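Local coordinates for binding domain (Hc) of Paraclostridial Mosquitocidal Protein 1 (Paraclostridium bifermentans, PDB 6HOX) that serves as the receptor-binding part of a botulinum-like neurotoxin that targets Anopheles mosquitoes, directing the toxin to host nerve cells, at residues Trp94-Arg99 with Asn164-Ile169; Pro98-Asn103 with Asp158-Ser163; Asn216-Leu221 with Glu440-Lys445. One frame throughout, in Å; residues are numbered along the deposited sequence.

Interaction 1. Residues Trp94-Arg99 with Asn164-Ile169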
# COMPACT_ATOMS: atom_id res chain seq x y z
N TRP A 94 3.44 -8.90 4.66
CA TRP A 94 3.12 -7.86 3.70
C TRP A 94 2.70 -8.55 2.41
O TRP A 94 3.39 -9.48 1.96
CB TRP A 94 4.33 -6.96 3.47
CG TRP A 94 4.54 -5.95 4.56
CD1 TRP A 94 5.46 -5.99 5.56
CD2 TRP A 94 3.80 -4.73 4.74
NE1 TRP A 94 5.36 -4.87 6.34
CE2 TRP A 94 4.36 -4.07 5.86
CE3 TRP A 94 2.74 -4.12 4.05
CZ2 TRP A 94 3.86 -2.85 6.31
CZ3 TRP A 94 2.28 -2.89 4.49
CH2 TRP A 94 2.83 -2.28 5.60
N ILE A 95 1.60 -8.07 1.82
CA ILE A 95 1.09 -8.58 0.58
C ILE A 95 0.72 -7.41 -0.33
O ILE A 95 0.21 -6.37 0.11
CB ILE A 95 -0.10 -9.53 0.81
CG1 ILE A 95 -0.31 -10.43 -0.41
CG2 ILE A 95 -1.37 -8.77 1.18
CD1 ILE A 95 -1.40 -11.48 -0.22
N ARG A 96 1.01 -7.58 -1.62
CA ARG A 96 0.55 -6.68 -2.65
C ARG A 96 -0.12 -7.52 -3.73
O ARG A 96 0.56 -8.28 -4.43
CB ARG A 96 1.70 -5.85 -3.20
CG ARG A 96 1.27 -4.67 -4.06
CD ARG A 96 2.46 -3.89 -4.58
NE ARG A 96 2.09 -2.82 -5.49
CZ ARG A 96 2.97 -2.08 -6.17
NH1 ARG A 96 4.25 -2.39 -6.16
NH2 ARG A 96 2.56 -1.03 -6.87
N VAL A 97 -1.45 -7.41 -3.80
CA VAL A 97 -2.29 -8.10 -4.74
C VAL A 97 -2.75 -7.14 -5.82
O VAL A 97 -3.25 -6.07 -5.49
CB VAL A 97 -3.51 -8.70 -4.02
CG1 VAL A 97 -4.43 -9.43 -4.98
CG2 VAL A 97 -3.09 -9.58 -2.85
N PRO A 98 -2.66 -7.51 -7.12
CA PRO A 98 -3.04 -6.59 -8.20
C PRO A 98 -4.48 -6.09 -8.04
O PRO A 98 -5.33 -6.79 -7.51
CB PRO A 98 -2.88 -7.44 -9.47
CG PRO A 98 -1.79 -8.41 -9.08
CD PRO A 98 -2.14 -8.78 -7.65
N ARG A 99 -4.72 -4.86 -8.51
CA ARG A 99 -6.02 -4.26 -8.47
C ARG A 99 -7.00 -5.08 -9.30
O ARG A 99 -6.73 -5.44 -10.45
CB ARG A 99 -6.04 -2.83 -9.03
CG ARG A 99 -7.28 -2.07 -8.61
CD ARG A 99 -7.78 -1.16 -9.70
NE ARG A 99 -8.25 -1.92 -10.83
CZ ARG A 99 -7.79 -1.79 -12.06
NH1 ARG A 99 -6.92 -0.84 -12.34
NH2 ARG A 99 -8.21 -2.61 -13.01
N ASN A 164 -3.73 -3.33 -5.43
CA ASN A 164 -2.33 -3.12 -5.80
C ASN A 164 -1.58 -2.26 -4.78
O ASN A 164 -0.44 -1.82 -5.07
CB ASN A 164 -2.17 -2.49 -7.19
CG ASN A 164 -0.84 -2.85 -7.82
OD1 ASN A 164 -0.36 -3.97 -7.66
ND2 ASN A 164 -0.25 -1.92 -8.55
N ILE A 165 -2.16 -2.06 -3.60
CA ILE A 165 -1.52 -1.31 -2.50
C ILE A 165 -0.98 -2.32 -1.48
O ILE A 165 -1.64 -3.28 -1.15
CB ILE A 165 -2.51 -0.32 -1.87
CG1 ILE A 165 -3.06 0.68 -2.89
CG2 ILE A 165 -1.88 0.41 -0.68
CD1 ILE A 165 -4.32 1.37 -2.45
N TRP A 166 0.23 -2.07 -0.98
CA TRP A 166 0.84 -2.91 0.09
C TRP A 166 -0.05 -2.91 1.35
O TRP A 166 -0.32 -1.86 1.90
CB TRP A 166 2.25 -2.41 0.44
CG TRP A 166 3.30 -2.87 -0.52
CD1 TRP A 166 3.93 -2.14 -1.49
CD2 TRP A 166 3.88 -4.19 -0.57
NE1 TRP A 166 4.85 -2.91 -2.13
CE2 TRP A 166 4.85 -4.17 -1.59
CE3 TRP A 166 3.68 -5.37 0.16
CZ2 TRP A 166 5.61 -5.30 -1.91
CZ3 TRP A 166 4.43 -6.48 -0.17
CH2 TRP A 166 5.38 -6.45 -1.19
N ARG A 167 -0.46 -4.11 1.77
CA ARG A 167 -1.26 -4.33 2.97
C ARG A 167 -0.50 -5.26 3.93
O ARG A 167 0.12 -6.24 3.50
CB ARG A 167 -2.58 -5.03 2.65
CG ARG A 167 -3.46 -4.34 1.62
CD ARG A 167 -3.87 -2.93 2.01
NE ARG A 167 -4.93 -2.48 1.12
CZ ARG A 167 -5.24 -1.21 0.84
NH1 ARG A 167 -4.61 -0.19 1.42
NH2 ARG A 167 -6.21 -0.99 -0.03
N HIS A 168 -0.58 -4.96 5.23
CA HIS A 168 0.03 -5.78 6.23
C HIS A 168 -1.07 -6.60 6.88
O HIS A 168 -2.04 -6.02 7.36
CB HIS A 168 0.80 -4.98 7.28
CG HIS A 168 1.56 -5.88 8.20
ND1 HIS A 168 1.07 -6.26 9.42
CD2 HIS A 168 2.73 -6.54 8.04
CE1 HIS A 168 1.92 -7.10 9.99
NE2 HIS A 168 2.93 -7.31 9.15
N ILE A 169 -0.89 -7.92 6.86
CA ILE A 169 -1.90 -8.85 7.40
C ILE A 169 -1.31 -9.51 8.64
O ILE A 169 -0.14 -9.94 8.60
CB ILE A 169 -2.29 -9.91 6.36
CG1 ILE A 169 -2.63 -9.28 5.01
CG2 ILE A 169 -3.43 -10.78 6.89
CD1 ILE A 169 -3.79 -8.31 5.07
O HOH W 1 -2.59 -5.69 -1.80
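I95 and R167 form a hydrogen-bonded antiparallel pair, and W94 and H168 a non-hydrogen-bonded one, where strands 89-96 and 167-174 meet in the jelly-roll (concanavalin-like) subdomain. Both backbone bonds of the first pair, I95 N to R167 O and R167 N to I95 O, measure 2.9 Å. Farther along the two segments, N164 N donates to V97 O, and a water 2.9 Å from V97 N lies between that amide and I165 O.

Aromatic packing occupies one face of the sheet. H168 and W94 form a T-shaped (edge-to-face) pair, the H168 edge toward the indole face, planes 65° apart, and H168 CB sits 3.6 Å from the centroid of the six-membered ring of W94. Nearby, W166 brings CZ3 to 3.7 Å from W94 CB, while R96 CB makes a CH-pi contact over the W166 six-membered ring. On the opposite face, I95 CG2 approaches I169 CG1.

The polar end of W166 is taken by E255, outside the pair. R96, extended from CG to NE (chi2 -180°), passes across W166 and delivers NE to N164 O at 2.8 Å; the acceptor lies close to the guanidinium plane, but NE stands 38° out of the N164 carbonyl plane.

Interaction 2. Residues Pro98-Asn103 with Asp158-Ser163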
# COMPACT_ATOMS: atom_id res chain seq x y z
N PRO A 98 -2.66 -7.51 -7.12
CA PRO A 98 -3.04 -6.59 -8.20
C PRO A 98 -4.48 -6.09 -8.04
O PRO A 98 -5.33 -6.79 -7.51
CB PRO A 98 -2.88 -7.44 -9.47
CG PRO A 98 -1.79 -8.41 -9.08
CD PRO A 98 -2.14 -8.78 -7.65
N ARG A 99 -4.72 -4.86 -8.51
CA ARG A 99 -6.02 -4.26 -8.47
C ARG A 99 -7.00 -5.08 -9.30
O ARG A 99 -6.73 -5.44 -10.45
CB ARG A 99 -6.04 -2.83 -9.03
CG ARG A 99 -7.28 -2.07 -8.61
CD ARG A 99 -7.78 -1.16 -9.70
NE ARG A 99 -8.25 -1.92 -10.83
CZ ARG A 99 -7.79 -1.79 -12.06
NH1 ARG A 99 -6.92 -0.84 -12.34
NH2 ARG A 99 -8.21 -2.61 -13.01
N LEU A 100 -8.14 -5.35 -8.68
CA LEU A 100 -9.23 -6.06 -9.26
C LEU A 100 -9.46 -5.66 -10.72
O LEU A 100 -9.70 -4.48 -11.02
CB LEU A 100 -10.48 -5.72 -8.45
CG LEU A 100 -11.69 -6.58 -8.79
CD1 LEU A 100 -11.40 -8.04 -8.43
CD2 LEU A 100 -12.93 -6.06 -8.08
N ASN A 101 -9.46 -6.64 -11.60
CA ASN A 101 -9.57 -6.41 -13.03
C ASN A 101 -10.50 -7.48 -13.63
O ASN A 101 -10.90 -8.42 -12.93
CB ASN A 101 -8.18 -6.36 -13.68
CG ASN A 101 -7.36 -7.61 -13.44
OD1 ASN A 101 -7.47 -8.56 -14.20
ND2 ASN A 101 -6.53 -7.61 -12.39
N LYS A 102 -10.83 -7.31 -14.92
CA LYS A 102 -11.77 -8.17 -15.63
C LYS A 102 -11.22 -9.61 -15.68
O LYS A 102 -11.98 -10.56 -15.53
CB LYS A 102 -12.08 -7.58 -17.01
CG LYS A 102 -13.03 -6.38 -16.96
CD LYS A 102 -13.12 -5.60 -18.25
CE LYS A 102 -14.06 -4.40 -18.15
NZ LYS A 102 -14.36 -3.82 -19.48
N ASN A 103 -9.90 -9.77 -15.83
CA ASN A 103 -9.29 -11.12 -15.88
C ASN A 103 -9.59 -11.91 -14.60
O ASN A 103 -9.68 -13.13 -14.67
CB ASN A 103 -7.78 -11.10 -16.12
CG ASN A 103 -7.40 -10.38 -17.38
OD1 ASN A 103 -7.74 -9.21 -17.55
ND2 ASN A 103 -6.69 -11.06 -18.27
N ASP A 158 -7.88 2.28 2.10
CA ASP A 158 -7.25 1.99 3.38
C ASP A 158 -7.07 0.49 3.61
O ASP A 158 -6.16 0.13 4.35
CB ASP A 158 -7.99 2.67 4.55
CG ASP A 158 -9.45 2.31 4.67
OD1 ASP A 158 -9.97 1.69 3.72
OD2 ASP A 158 -10.06 2.65 5.71
N LYS A 159 -7.92 -0.38 3.04
CA LYS A 159 -7.90 -1.80 3.46
C LYS A 159 -8.17 -2.83 2.36
O LYS A 159 -7.72 -3.95 2.51
CB LYS A 159 -8.84 -2.01 4.64
CG LYS A 159 -8.17 -1.69 5.97
CD LYS A 159 -9.00 -1.97 7.18
CE LYS A 159 -8.23 -1.67 8.45
NZ LYS A 159 -8.01 -0.22 8.61
N TYR A 160 -8.88 -2.50 1.27
CA TYR A 160 -9.27 -3.51 0.27
C TYR A 160 -8.02 -4.22 -0.26
O TYR A 160 -7.01 -3.57 -0.55
CB TYR A 160 -10.08 -2.83 -0.83
CG TYR A 160 -10.70 -3.77 -1.83
CD1 TYR A 160 -11.93 -4.34 -1.60
CD2 TYR A 160 -10.04 -4.08 -3.01
CE1 TYR A 160 -12.51 -5.20 -2.51
CE2 TYR A 160 -10.61 -4.93 -3.94
CZ TYR A 160 -11.85 -5.50 -3.69
OH TYR A 160 -12.39 -6.34 -4.60
N ILE A 161 -8.09 -5.55 -0.41
CA ILE A 161 -6.89 -6.38 -0.71
C ILE A 161 -6.48 -6.25 -2.19
O ILE A 161 -5.30 -5.99 -2.48
CB ILE A 161 -7.12 -7.85 -0.31
CG1 ILE A 161 -7.40 -8.01 1.18
CG2 ILE A 161 -5.98 -8.75 -0.77
CD1 ILE A 161 -6.34 -7.43 2.09
N SER A 162 -7.42 -6.48 -3.12
CA SER A 162 -7.12 -6.45 -4.54
C SER A 162 -7.14 -5.00 -5.04
O SER A 162 -8.03 -4.61 -5.80
CB SER A 162 -8.07 -7.34 -5.30
OG SER A 162 -7.87 -8.69 -4.90
N SER A 163 -6.14 -4.24 -4.61
CA SER A 163 -6.03 -2.79 -4.78
C SER A 163 -4.69 -2.39 -5.41
O SER A 163 -4.52 -1.22 -5.80
CB SER A 163 -6.13 -2.15 -3.43
OG SER A 163 -5.06 -2.57 -2.61
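The phenol ring of Y160 meets L100 through its hydroxyl: OH lies 3.5 Å from L100 CD2, the two side chains running obliquely to each other. S162 O sits at an edge of the same ring, in its plane. Two other flat groups lie within segment 98-103. The R99 guanidinium, held in a side chain bent at chi2 and chi3 (chi3 67°), grips L100 O side-on, with NE at 2.9 Å and NH2 at 3.1 Å from that oxygen. L100 O is close to the guanidinium plane, yet both nitrogens stand above the same face of the L100 carbonyl plane. The same arginine makes a cation-pi contact with W444, and its NH1 bonds to K445 O. The amide of N101 turns back so that ND2 donates to R99 O, 2.9 Å away and near the amide plane.

The hydrogen bond across the segments is between main-chain atoms. L100 N donates to S162 O at 3.0 Å; the bond is straight at the hydrogen, but the donor is 54° out of the carbonyl plane. R99 CA makes a CA-H...O contact with the same oxygen at 3.4 Å. S162 is the centre of an inverse gamma turn, and S163 OG donates to Y160 O beside it. P98 O faces S162 CB at 3.6 Å.

These are two jelly-roll loops, with R99 and L100 also touching strand 302-305. S162 O, taking both L100 N and the CA-H of R99, is the main polar link between them, while the bonds from R99 to L100 O, N101 to R99 O and S163 to Y160 O stay within their own loops and probably help to hold their shapes.

Interaction 3. Residues Asn216-Leu221 with Glu440-Lys445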
# COMPACT_ATOMS: atom_id res chain seq x y z
N ASN A 216 -2.75 -14.54 -15.40
CA ASN A 216 -2.04 -13.28 -15.35
C ASN A 216 -1.84 -12.86 -13.88
O ASN A 216 -1.08 -11.96 -13.62
CB ASN A 216 -2.77 -12.22 -16.17
CG ASN A 216 -2.80 -12.58 -17.64
OD1 ASN A 216 -1.76 -12.81 -18.25
ND2 ASN A 216 -3.98 -12.66 -18.22
N GLN A 217 -2.51 -13.53 -12.94
CA GLN A 217 -2.39 -13.17 -11.53
C GLN A 217 -0.95 -13.41 -11.05
O GLN A 217 -0.27 -14.37 -11.45
CB GLN A 217 -3.37 -13.96 -10.66
CG GLN A 217 -3.45 -13.51 -9.21
CD GLN A 217 -3.89 -12.07 -9.03
OE1 GLN A 217 -3.27 -11.14 -9.56
NE2 GLN A 217 -4.90 -11.87 -8.21
N PHE A 218 -0.49 -12.48 -10.20
CA PHE A 218 0.80 -12.56 -9.56
C PHE A 218 0.69 -11.83 -8.22
O PHE A 218 -0.09 -10.89 -8.07
CB PHE A 218 1.90 -11.98 -10.45
CG PHE A 218 1.84 -10.48 -10.65
CD1 PHE A 218 0.99 -9.91 -11.59
CD2 PHE A 218 2.63 -9.62 -9.90
CE1 PHE A 218 0.94 -8.54 -11.77
CE2 PHE A 218 2.61 -8.25 -10.09
CZ PHE A 218 1.74 -7.70 -11.02
N ILE A 219 1.47 -12.27 -7.24
CA ILE A 219 1.40 -11.69 -5.92
C ILE A 219 2.82 -11.32 -5.49
O ILE A 219 3.75 -12.04 -5.79
CB ILE A 219 0.75 -12.67 -4.93
CG1 ILE A 219 -0.64 -13.11 -5.38
CG2 ILE A 219 0.75 -12.11 -3.52
CD1 ILE A 219 -1.67 -12.02 -5.32
N ARG A 220 2.95 -10.22 -4.77
CA ARG A 220 4.20 -9.87 -4.12
C ARG A 220 4.00 -10.04 -2.61
O ARG A 220 2.97 -9.61 -2.05
CB ARG A 220 4.66 -8.49 -4.59
CG ARG A 220 5.12 -8.51 -6.04
CD ARG A 220 5.15 -7.16 -6.72
NE ARG A 220 3.83 -6.67 -7.04
CZ ARG A 220 3.58 -5.57 -7.74
NH1 ARG A 220 4.60 -4.85 -8.22
NH2 ARG A 220 2.33 -5.20 -7.98
N LEU A 221 4.98 -10.67 -1.98
CA LEU A 221 4.87 -11.17 -0.60
C LEU A 221 6.20 -10.91 0.13
O LEU A 221 7.27 -11.24 -0.40
CB LEU A 221 4.53 -12.66 -0.68
CG LEU A 221 4.09 -13.36 0.60
CD1 LEU A 221 2.71 -12.87 1.06
CD2 LEU A 221 4.09 -14.87 0.40
N GLU A 440 3.34 4.13 -12.55
CA GLU A 440 2.75 3.01 -13.25
C GLU A 440 3.32 1.70 -12.69
O GLU A 440 4.51 1.60 -12.43
CB GLU A 440 3.01 3.16 -14.75
CG GLU A 440 2.33 2.11 -15.61
CD GLU A 440 1.97 2.55 -17.02
OE1 GLU A 440 2.30 3.71 -17.39
OE2 GLU A 440 1.33 1.74 -17.74
N ASP A 441 2.46 0.70 -12.51
CA ASP A 441 2.83 -0.61 -12.01
C ASP A 441 1.98 -1.66 -12.74
O ASP A 441 0.81 -1.47 -13.01
CB ASP A 441 2.63 -0.72 -10.49
CG ASP A 441 3.00 -2.08 -9.90
OD1 ASP A 441 4.20 -2.33 -9.75
OD2 ASP A 441 2.08 -2.88 -9.62
N GLU A 442 2.60 -2.79 -13.03
CA GLU A 442 1.96 -3.91 -13.74
C GLU A 442 0.69 -4.35 -13.01
O GLU A 442 -0.24 -4.88 -13.63
CB GLU A 442 2.99 -5.04 -13.84
CG GLU A 442 2.50 -6.24 -14.60
CD GLU A 442 3.47 -7.41 -14.62
OE1 GLU A 442 4.66 -7.21 -14.27
OE2 GLU A 442 3.02 -8.51 -14.96
N GLY A 443 0.63 -4.17 -11.69
CA GLY A 443 -0.51 -4.62 -10.89
C GLY A 443 -1.70 -3.67 -10.89
O GLY A 443 -2.67 -3.89 -10.19
N TRP A 444 -1.61 -2.58 -11.64
CA TRP A 444 -2.73 -1.67 -11.84
C TRP A 444 -2.82 -1.30 -13.32
O TRP A 444 -2.00 -0.53 -13.83
CB TRP A 444 -2.57 -0.43 -10.96
CG TRP A 444 -3.71 0.53 -11.10
CD1 TRP A 444 -4.02 1.27 -12.21
CD2 TRP A 444 -4.70 0.85 -10.11
NE1 TRP A 444 -5.14 2.01 -11.98
CE2 TRP A 444 -5.58 1.79 -10.69
CE3 TRP A 444 -4.94 0.43 -8.80
CZ2 TRP A 444 -6.64 2.34 -10.00
CZ3 TRP A 444 -6.00 0.98 -8.10
CH2 TRP A 444 -6.83 1.93 -8.69
N LYS A 445 -3.79 -1.92 -14.00
CA LYS A 445 -4.01 -1.78 -15.43
C LYS A 445 -5.28 -0.96 -15.64
O LYS A 445 -6.28 -1.16 -14.92
CB LYS A 445 -4.22 -3.13 -16.11
CG LYS A 445 -3.08 -4.13 -15.94
CD LYS A 445 -1.85 -3.79 -16.76
CE LYS A 445 -1.01 -5.01 -17.08
NZ LYS A 445 -0.14 -4.78 -18.25
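A salt bridge between R220, on jelly-roll strand 218-227, and D441, in the loop after strand 435-438, joins the N-terminal and C-terminal receptor-binding subdomains. The guanidinium meets the carboxylate end-on: R220 NH1 donates to D441 OD1 at 3.0 Å and R220 NH2 to D441 OD2 at 2.9 Å. Both bonds are nearly linear and use the syn lone pairs, and the two planes are only 11° apart, the geometry of a bidentate pair. D441 OD2 carries more than this: G443 N donates to it at 2.8 Å from 56° out of the carboxylate plane, and N164 ND2 is a third donor. Such a gathering of donors would be expected to favour the charged form of D441.

F218 lies beside the bridge. Its CG stands between the backbone N and the carbonyl carbon (chi1 69°), which turns the ring toward segment 440-445. F218 CE2 sits over one face of the R220 guanidinium, 3.4 Å above its plane. G443 N comes to the ring edge, in its plane, 3.8 Å from F218 CZ. E442 CG packs near F218 CZ and CE1, with E442 OE2 3.8 Å from F218 CE1; its carboxylate is paired with R64, which also makes a cation-pi contact with F218.

The loop is itself held by local bonds. W444 N bonds to D441 O at 3.0 Å, closing a type I beta turn from D441 to W444, and the bond from G443 N to D441 OD2 makes D441 the first residue of an Asx turn.

Interactions 1 and 2 start from the same part of the chain, sharing P98 and R99, with centres 8 Å apart; interaction 3 comes later in sequence and lies about 10 Å from the centre of each. The first two are internal to the jelly-roll subdomain, one where strands 89-96 and 167-174 pair, the other in the loops that follow or precede them. Strand 218-227 of interaction 3 is the other neighbour of strand 89-96. Segment 440-445 belongs to the C-terminal trefoil subdomain and touches both earlier contacts, with R99 N 2.8 Å from G443 O. The ends of neighbouring strands of one sheet and their adjoining loops thus receive the chain's C-terminal tail, joining the two subdomains.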